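Local coordinates for platelet aggregation factor Sm-hPAF (Streptococcus mitis, PDB 4GWI), which binds fucosylated Lewis antigen glycans through the lectin domain described here, part of a longer toxin that probably forms pores in cholesterol-containing host membranes, at residues A[31-36]-A[55-60]; A[70-75]-A[82-87]. The protein carries 2 engineered substitutions. All blocks are in the same frame, centred on the assembly; numbering follows the deposited sequence.

Interaction 1 (A[31-36]-A[55-60]). With CA (calcium ion), chain F; MG (magnesium ion), chain E.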
loop_
_atom_site.group_PDB
_atom_site.type_symbol
_atom_site.label_atom_id
_atom_site.label_comp_id
_atom_site.label_asym_id
_atom_site.label_seq_id
_atom_site.Cartn_x
_atom_site.Cartn_y
_atom_site.Cartn_z
ATOM N N ARG A 31 -1.200 6.105 8.799
ATOM C CA ARG A 31 -0.385 7.158 8.095
ATOM C C ARG A 31 -0.326 6.991 6.612
ATOM O O ARG A 31 0.031 7.923 5.844
ATOM C CB ARG A 31 1.020 7.145 8.673
ATOM C CG ARG A 31 1.027 7.660 10.111
ATOM C CD ARG A 31 2.452 7.483 10.652
ATOM N NE ARG A 31 2.445 8.035 12.052
ATOM C CZ ARG A 31 3.602 8.247 12.709
ATOM N NH1 ARG A 31 3.557 8.838 13.955
ATOM N NH2 ARG A 31 4.797 7.886 12.192
ATOM N N ALA A 32 -0.643 5.787 6.062
ATOM C CA ALA A 32 -0.596 5.631 4.610
ATOM C C ALA A 32 -1.923 5.999 3.935
ATOM O O ALA A 32 -1.980 5.981 2.719
ATOM C CB ALA A 32 -0.225 4.107 4.249
ATOM N N VAL A 33 -2.915 6.362 4.761
ATOM C CA VAL A 33 -4.185 6.852 4.159
ATOM C C VAL A 33 -4.616 8.200 4.779
ATOM O O VAL A 33 -5.800 8.575 4.788
ATOM C CB VAL A 33 -5.343 5.784 4.256
ATOM C CG1 VAL A 33 -4.963 4.603 3.321
ATOM C CG2 VAL A 33 -5.573 5.383 5.718
ATOM N N ASP A 34 -3.597 8.975 5.168
ATOM C CA ASP A 34 -3.925 10.246 5.819
ATOM C C ASP A 34 -3.913 11.405 4.837
ATOM O O ASP A 34 -4.049 12.578 5.345
ATOM C CB ASP A 34 -2.938 10.509 7.003
ATOM C CG ASP A 34 -1.504 10.707 6.541
ATOM O OD1 ASP A 34 -1.147 10.598 5.388
ATOM O OD2 ASP A 34 -0.680 11.028 7.473
ATOM N N GLY A 35 -3.759 11.195 3.538
ATOM C CA GLY A 35 -3.837 12.282 2.572
ATOM C C GLY A 35 -2.587 13.070 2.522
ATOM O O GLY A 35 -2.596 14.219 1.958
ATOM N N ASN A 36 -1.440 12.508 2.930
ATOM C CA ASN A 36 -0.158 13.211 2.896
ATOM C C ASN A 36 0.897 12.292 2.372
ATOM O O ASN A 36 1.232 11.250 3.070
ATOM C CB ASN A 36 0.148 13.624 4.354
ATOM C CG ASN A 36 1.414 14.487 4.431
ATOM O OD1 ASN A 36 2.169 14.599 3.476
ATOM N ND2 ASN A 36 1.638 15.038 5.667
ATOM N N ALA A 55 6.077 -8.999 6.296
ATOM C CA ALA A 55 5.272 -7.845 6.854
ATOM C C ALA A 55 4.196 -7.467 5.795
ATOM O O ALA A 55 4.399 -7.622 4.579
ATOM C CB ALA A 55 6.232 -6.684 7.034
ATOM N N TRP A 56 3.104 -6.919 6.314
ATOM C CA TRP A 56 2.059 -6.506 5.375
ATOM C C TRP A 56 1.290 -5.281 5.950
ATOM O O TRP A 56 1.333 -5.013 7.142
ATOM C CB TRP A 56 1.070 -7.690 5.018
ATOM C CG TRP A 56 0.371 -8.275 6.249
ATOM C CD1 TRP A 56 0.795 -9.403 7.011
ATOM C CD2 TRP A 56 -0.735 -7.710 7.007
ATOM N NE1 TRP A 56 -0.066 -9.606 8.081
ATOM C CE2 TRP A 56 -1.000 -8.620 8.140
ATOM C CE3 TRP A 56 -1.632 -6.635 6.792
ATOM C CZ2 TRP A 56 -2.003 -8.343 9.111
ATOM C CZ3 TRP A 56 -2.626 -6.381 7.741
ATOM C CH2 TRP A 56 -2.810 -7.223 8.893
ATOM N N TRP A 57 0.571 -4.631 5.032
ATOM C CA TRP A 57 -0.298 -3.476 5.394
ATOM C C TRP A 57 -1.550 -3.631 4.556
ATOM O O TRP A 57 -1.496 -4.153 3.409
ATOM C CB TRP A 57 0.509 -2.223 4.973
ATOM C CG TRP A 57 -0.336 -0.969 5.119
ATOM C CD1 TRP A 57 -0.351 -0.068 6.251
ATOM C CD2 TRP A 57 -1.254 -0.416 4.148
ATOM N NE1 TRP A 57 -1.282 0.978 5.992
ATOM C CE2 TRP A 57 -1.799 0.796 4.761
ATOM C CE3 TRP A 57 -1.661 -0.802 2.849
ATOM C CZ2 TRP A 57 -2.778 1.552 4.131
ATOM C CZ3 TRP A 57 -2.636 -0.038 2.204
ATOM C CH2 TRP A 57 -3.123 1.164 2.821
ATOM N N GLN A 58 -2.719 -3.202 5.066
ATOM C CA GLN A 58 -3.976 -3.377 4.335
ATOM C C GLN A 58 -4.873 -2.172 4.577
ATOM O O GLN A 58 -4.857 -1.590 5.690
ATOM C CB GLN A 58 -4.665 -4.622 4.905
ATOM C CG GLN A 58 -6.024 -4.890 4.234
ATOM C CD GLN A 58 -6.534 -6.186 4.839
ATOM O OE1 GLN A 58 -7.208 -6.158 5.875
ATOM N NE2 GLN A 58 -6.105 -7.260 4.236
ATOM N N VAL A 59 -5.653 -1.792 3.545
ATOM C CA VAL A 59 -6.755 -0.843 3.795
ATOM C C VAL A 59 -8.075 -1.564 3.426
ATOM O O VAL A 59 -8.169 -2.321 2.438
ATOM C CB VAL A 59 -6.548 0.423 2.963
ATOM C CG1 VAL A 59 -6.343 0.115 1.447
ATOM C CG2 VAL A 59 -7.728 1.464 3.249
ATOM N N ASP A 60 -9.082 -1.283 4.264
ATOM C CA ASP A 60 -10.508 -1.757 4.023
ATOM C C ASP A 60 -11.211 -0.619 3.360
ATOM O O ASP A 60 -11.468 0.456 4.017
ATOM C CB ASP A 60 -11.097 -2.127 5.366
ATOM C CG ASP A 60 -12.500 -2.632 5.245
ATOM O OD1 ASP A 60 -13.029 -2.599 4.153
ATOM O OD2 ASP A 60 -13.024 -2.957 6.337
HETATM CA CA CA F . 0.916 9.520 4.539
HETATM MG MG MG E . -12.665 -3.723 8.345
HETATM O O HOH W 1 -13.388 -5.776 7.807
HETATM O O HOH W 2 -10.891 -4.266 8.211
HETATM O O HOH W 3 -12.763 -4.382 10.396
#
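Ala32 CB rests beside NE1, CE2 and CZ2 of the Trp57 indole and Val33 CG1 beside CZ2 and CH2, and this is the dense part of the contact. Ala32 CB lies 3.6 Å from Trp57 CZ2, while Val33 CG1 comes in at the ring edge, near its plane, 3.8 Å from the same CZ2. Trp57 reaches the loop because its CG stands anti to the backbone N (chi1 173°), with NE1 directed to a hydrogen bond with Ala29. Farther along the strand the fit slackens: Val33 CG1 and Val59 CG2 are 4.2 Å apart. No hydrogen bond joins the two segments.

Past Val33 the 31-36 loop turns outward, through the exposed Gly35. The calcium ion lies on the other side of the loop from Trp57, bound by residues that flank the Ala32-Val33 pair in sequence: Arg31 O at 2.2 Å before it, Asp34 OD1 at 2.5 Å and Asn36 O at 2.3 Å after it. Ser45, Ala139 and Glu140 complete the site. Asp34 OD1 also accepts a weak hydrogen bond from Asn36 N. At the far end of the strand, Asp60 OD2 binds magnesium together with three waters and Gln17. A calcium-binding loop anchored on a core tryptophan of the beta sandwich is in keeping with the F-type lectin fold.

Interaction 2 (A[70-75]-A[82-87]); sequences VKLYNR and NRLSNF. With FUC (alpha-L-fucopyranose), chain B.
Two arginines of the fucose pocket, Arg75 and Arg83, converge with their guanidinium groups on one alpha-L-fucopyranose. Arg75 NH1 donates to FUC O4 at 2.9 Å and its NH2 to FUC O5 at 2.8 Å, the latter nearly straight at 170°. Arg83 NH1 reaches the same O4 at 2.9 Å, and its NH2 binds FUC O3 at 3.1 Å. The axial O4 is thus gripped by both arginines, and a water accepts from NH1 of each, bridging the pair from within both guanidinium planes. The fully extended Arg75 chain, with CG anti to the backbone N (chi1 -177°), carries its group out to the sugar, and a salt bridge from NE to Asp77 steadies it.

Behind the pocket the contact becomes mainly apolar. Leu84, at the centre of an inverse gamma turn, slides past Asn74, its CB 3.5 Å from Asn74 OD1, while Asn74 ND2 bonds to Ala81 O. Leu72 CD1 meets Phe87 CE2 at 3.7 Å, and Leu84 CD1 sits over the centre of the Phe87 ring. With His48 also bonded to the fucose, His48 and the two arginines form the fucose-recognition site characteristic of F-type lectins.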
loop_
_atom_site.group_PDB
_atom_site.type_symbol
_atom_site.label_atom_id
_atom_site.label_comp_id
_atom_site.label_asym_id
_atom_site.label_seq_id
_atom_site.Cartn_x
_atom_site.Cartn_y
_atom_site.Cartn_z
ATOM N N VAL A 70 -3.838 1.324 -8.131
ATOM C CA VAL A 70 -3.339 1.492 -6.721
ATOM C C VAL A 70 -1.958 2.152 -6.875
ATOM O O VAL A 70 -1.135 1.727 -7.643
ATOM C CB VAL A 70 -3.147 0.128 -6.036
ATOM C CG1 VAL A 70 -2.476 0.302 -4.614
ATOM C CG2 VAL A 70 -4.554 -0.535 -5.870
ATOM N N LYS A 71 -1.751 3.281 -6.124
ATOM C CA LYS A 71 -0.463 4.000 -6.250
ATOM C C LYS A 71 0.232 3.930 -4.872
ATOM O O LYS A 71 -0.414 4.245 -3.891
ATOM C CB LYS A 71 -0.737 5.480 -6.584
ATOM C CG LYS A 71 0.531 6.159 -7.008
ATOM C CD LYS A 71 0.143 7.455 -7.804
ATOM C CE LYS A 71 1.468 8.199 -8.029
ATOM N NZ LYS A 71 1.047 9.566 -8.517
ATOM N N LEU A 72 1.455 3.454 -4.872
ATOM C CA LEU A 72 2.203 3.308 -3.605
ATOM C C LEU A 72 3.235 4.495 -3.651
ATOM O O LEU A 72 3.939 4.690 -4.627
ATOM C CB LEU A 72 3.041 2.032 -3.575
ATOM C CG LEU A 72 2.225 0.724 -3.710
ATOM C CD1 LEU A 72 3.180 -0.398 -3.319
ATOM C CD2 LEU A 72 0.922 0.613 -2.923
ATOM N N TYR A 73 3.416 5.079 -2.484
ATOM C CA TYR A 73 4.486 6.107 -2.310
ATOM C C TYR A 73 5.411 5.608 -1.264
ATOM O O TYR A 73 4.985 5.298 -0.130
ATOM C CB TYR A 73 3.868 7.423 -1.852
ATOM C CG TYR A 73 2.925 8.070 -2.844
ATOM C CD1 TYR A 73 3.362 9.193 -3.546
ATOM C CD2 TYR A 73 1.623 7.568 -3.080
ATOM C CE1 TYR A 73 2.499 9.800 -4.436
ATOM C CE2 TYR A 73 0.764 8.175 -4.001
ATOM C CZ TYR A 73 1.242 9.291 -4.659
ATOM O OH TYR A 73 0.392 9.953 -5.506
ATOM N N ASN A 74 6.684 5.457 -1.624
ATOM C CA ASN A 74 7.679 4.853 -0.752
ATOM C C ASN A 74 8.199 5.812 0.311
ATOM O O ASN A 74 8.081 7.019 0.133
ATOM C CB ASN A 74 8.871 4.335 -1.623
ATOM C CG ASN A 74 9.670 3.262 -0.937
ATOM O OD1 ASN A 74 9.417 2.845 0.197
ATOM N ND2 ASN A 74 10.749 2.839 -1.637
ATOM N N ARG A 75 8.783 5.255 1.382
ATOM C CA ARG A 75 9.598 6.104 2.285
ATOM C C ARG A 75 10.789 6.654 1.511
ATOM O O ARG A 75 11.368 5.943 0.689
ATOM C CB ARG A 75 10.039 5.220 3.417
ATOM C CG ARG A 75 10.827 6.042 4.445
ATOM C CD ARG A 75 11.240 5.141 5.601
ATOM N NE ARG A 75 12.083 5.934 6.541
ATOM C CZ ARG A 75 12.626 5.453 7.671
ATOM N NH1 ARG A 75 12.415 4.177 8.099
ATOM N NH2 ARG A 75 13.376 6.323 8.410
ATOM N N ASN A 82 14.958 0.826 -0.240
ATOM C CA ASN A 82 14.984 -0.533 -0.748
ATOM C C ASN A 82 14.285 -1.565 0.059
ATOM O O ASN A 82 14.157 -2.673 -0.404
ATOM C CB ASN A 82 16.452 -0.980 -1.079
ATOM C CG ASN A 82 17.337 -1.145 0.182
ATOM O OD1 ASN A 82 18.251 -1.972 0.183
ATOM N ND2 ASN A 82 17.082 -0.359 1.247
ATOM N N ARG A 83 13.779 -1.223 1.260
ATOM C CA ARG A 83 12.990 -2.169 2.002
ATOM C C ARG A 83 11.679 -2.482 1.263
ATOM O O ARG A 83 11.094 -3.576 1.487
ATOM C CB ARG A 83 12.653 -1.620 3.405
ATOM C CG ARG A 83 13.881 -1.544 4.343
ATOM C CD ARG A 83 13.553 -0.683 5.549
ATOM N NE ARG A 83 14.781 -0.718 6.406
ATOM C CZ ARG A 83 14.894 -0.044 7.569
ATOM N NH1 ARG A 83 13.873 0.725 8.086
ATOM N NH2 ARG A 83 16.066 -0.184 8.256
ATOM N N LEU A 84 11.229 -1.552 0.445
ATOM C CA LEU A 84 10.033 -1.825 -0.363
ATOM C C LEU A 84 10.504 -2.476 -1.703
ATOM O O LEU A 84 10.684 -1.810 -2.751
ATOM C CB LEU A 84 9.188 -0.553 -0.613
ATOM C CG LEU A 84 7.893 -0.820 -1.407
ATOM C CD1 LEU A 84 6.948 -1.725 -0.574
ATOM C CD2 LEU A 84 7.198 0.530 -1.568
ATOM N N SER A 85 10.737 -3.758 -1.579
ATOM C CA SER A 85 11.239 -4.578 -2.711
ATOM C C SER A 85 10.742 -5.976 -2.453
ATOM O O SER A 85 10.452 -6.385 -1.321
ATOM C CB SER A 85 12.793 -4.446 -2.817
ATOM O OG SER A 85 13.292 -5.060 -1.684
ATOM N N ASN A 86 10.627 -6.758 -3.551
ATOM C CA ASN A 86 10.137 -8.114 -3.528
ATOM C C ASN A 86 8.833 -8.235 -2.747
ATOM O O ASN A 86 8.763 -8.814 -1.670
ATOM C CB ASN A 86 11.215 -9.024 -2.929
ATOM C CG ASN A 86 10.889 -10.516 -3.105
ATOM O OD1 ASN A 86 10.004 -10.924 -3.809
ATOM N ND2 ASN A 86 11.603 -11.346 -2.347
ATOM N N PHE A 87 7.816 -7.652 -3.348
ATOM C CA PHE A 87 6.540 -7.572 -2.668
ATOM C C PHE A 87 5.398 -7.781 -3.632
ATOM O O PHE A 87 5.536 -7.616 -4.855
ATOM C CB PHE A 87 6.344 -6.187 -1.955
ATOM C CG PHE A 87 6.334 -5.001 -2.882
ATOM C CD1 PHE A 87 7.502 -4.394 -3.310
ATOM C CD2 PHE A 87 5.108 -4.512 -3.385
ATOM C CE1 PHE A 87 7.517 -3.318 -4.187
ATOM C CE2 PHE A 87 5.125 -3.460 -4.237
ATOM C CZ PHE A 87 6.259 -2.806 -4.609
HETATM C C1 FUC B . 15.961 4.967 10.389
HETATM C C2 FUC B . 16.157 3.489 10.105
HETATM C C3 FUC B . 15.655 2.648 11.237
HETATM C C4 FUC B . 14.186 2.956 11.435
HETATM C C5 FUC B . 14.081 4.441 11.709
HETATM C C6 FUC B . 12.655 4.871 11.961
HETATM O O2 FUC B . 17.540 3.242 9.906
HETATM O O3 FUC B . 15.833 1.327 10.919
HETATM O O4 FUC B . 13.491 2.581 10.276
HETATM O O5 FUC B . 14.601 5.191 10.651
HETATM O O HOH W 4 11.462 1.804 6.801
#

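In the fold
Read from the N terminus, the chain leaves strand 17-20, forms the calcium loop 31-36 and returns through a long strand-free excursion to strand 56-61, where interaction 1 closes it. Interaction 2 then opens on strand 64-74 and closes the short loop that leads into strand 87-92, so the two lie in series. Their centres are 12 Å apart and they do not touch. Interaction 1 fastens the calcium loop to the five-stranded sheet; interaction 2 ties the four-stranded sheet to the loop before strand 87-92 and to the start of that strand, in the five-stranded one. Strand 138-145 links them: Ala139 and Glu140 bind calcium and also pair through the backbone with Tyr73.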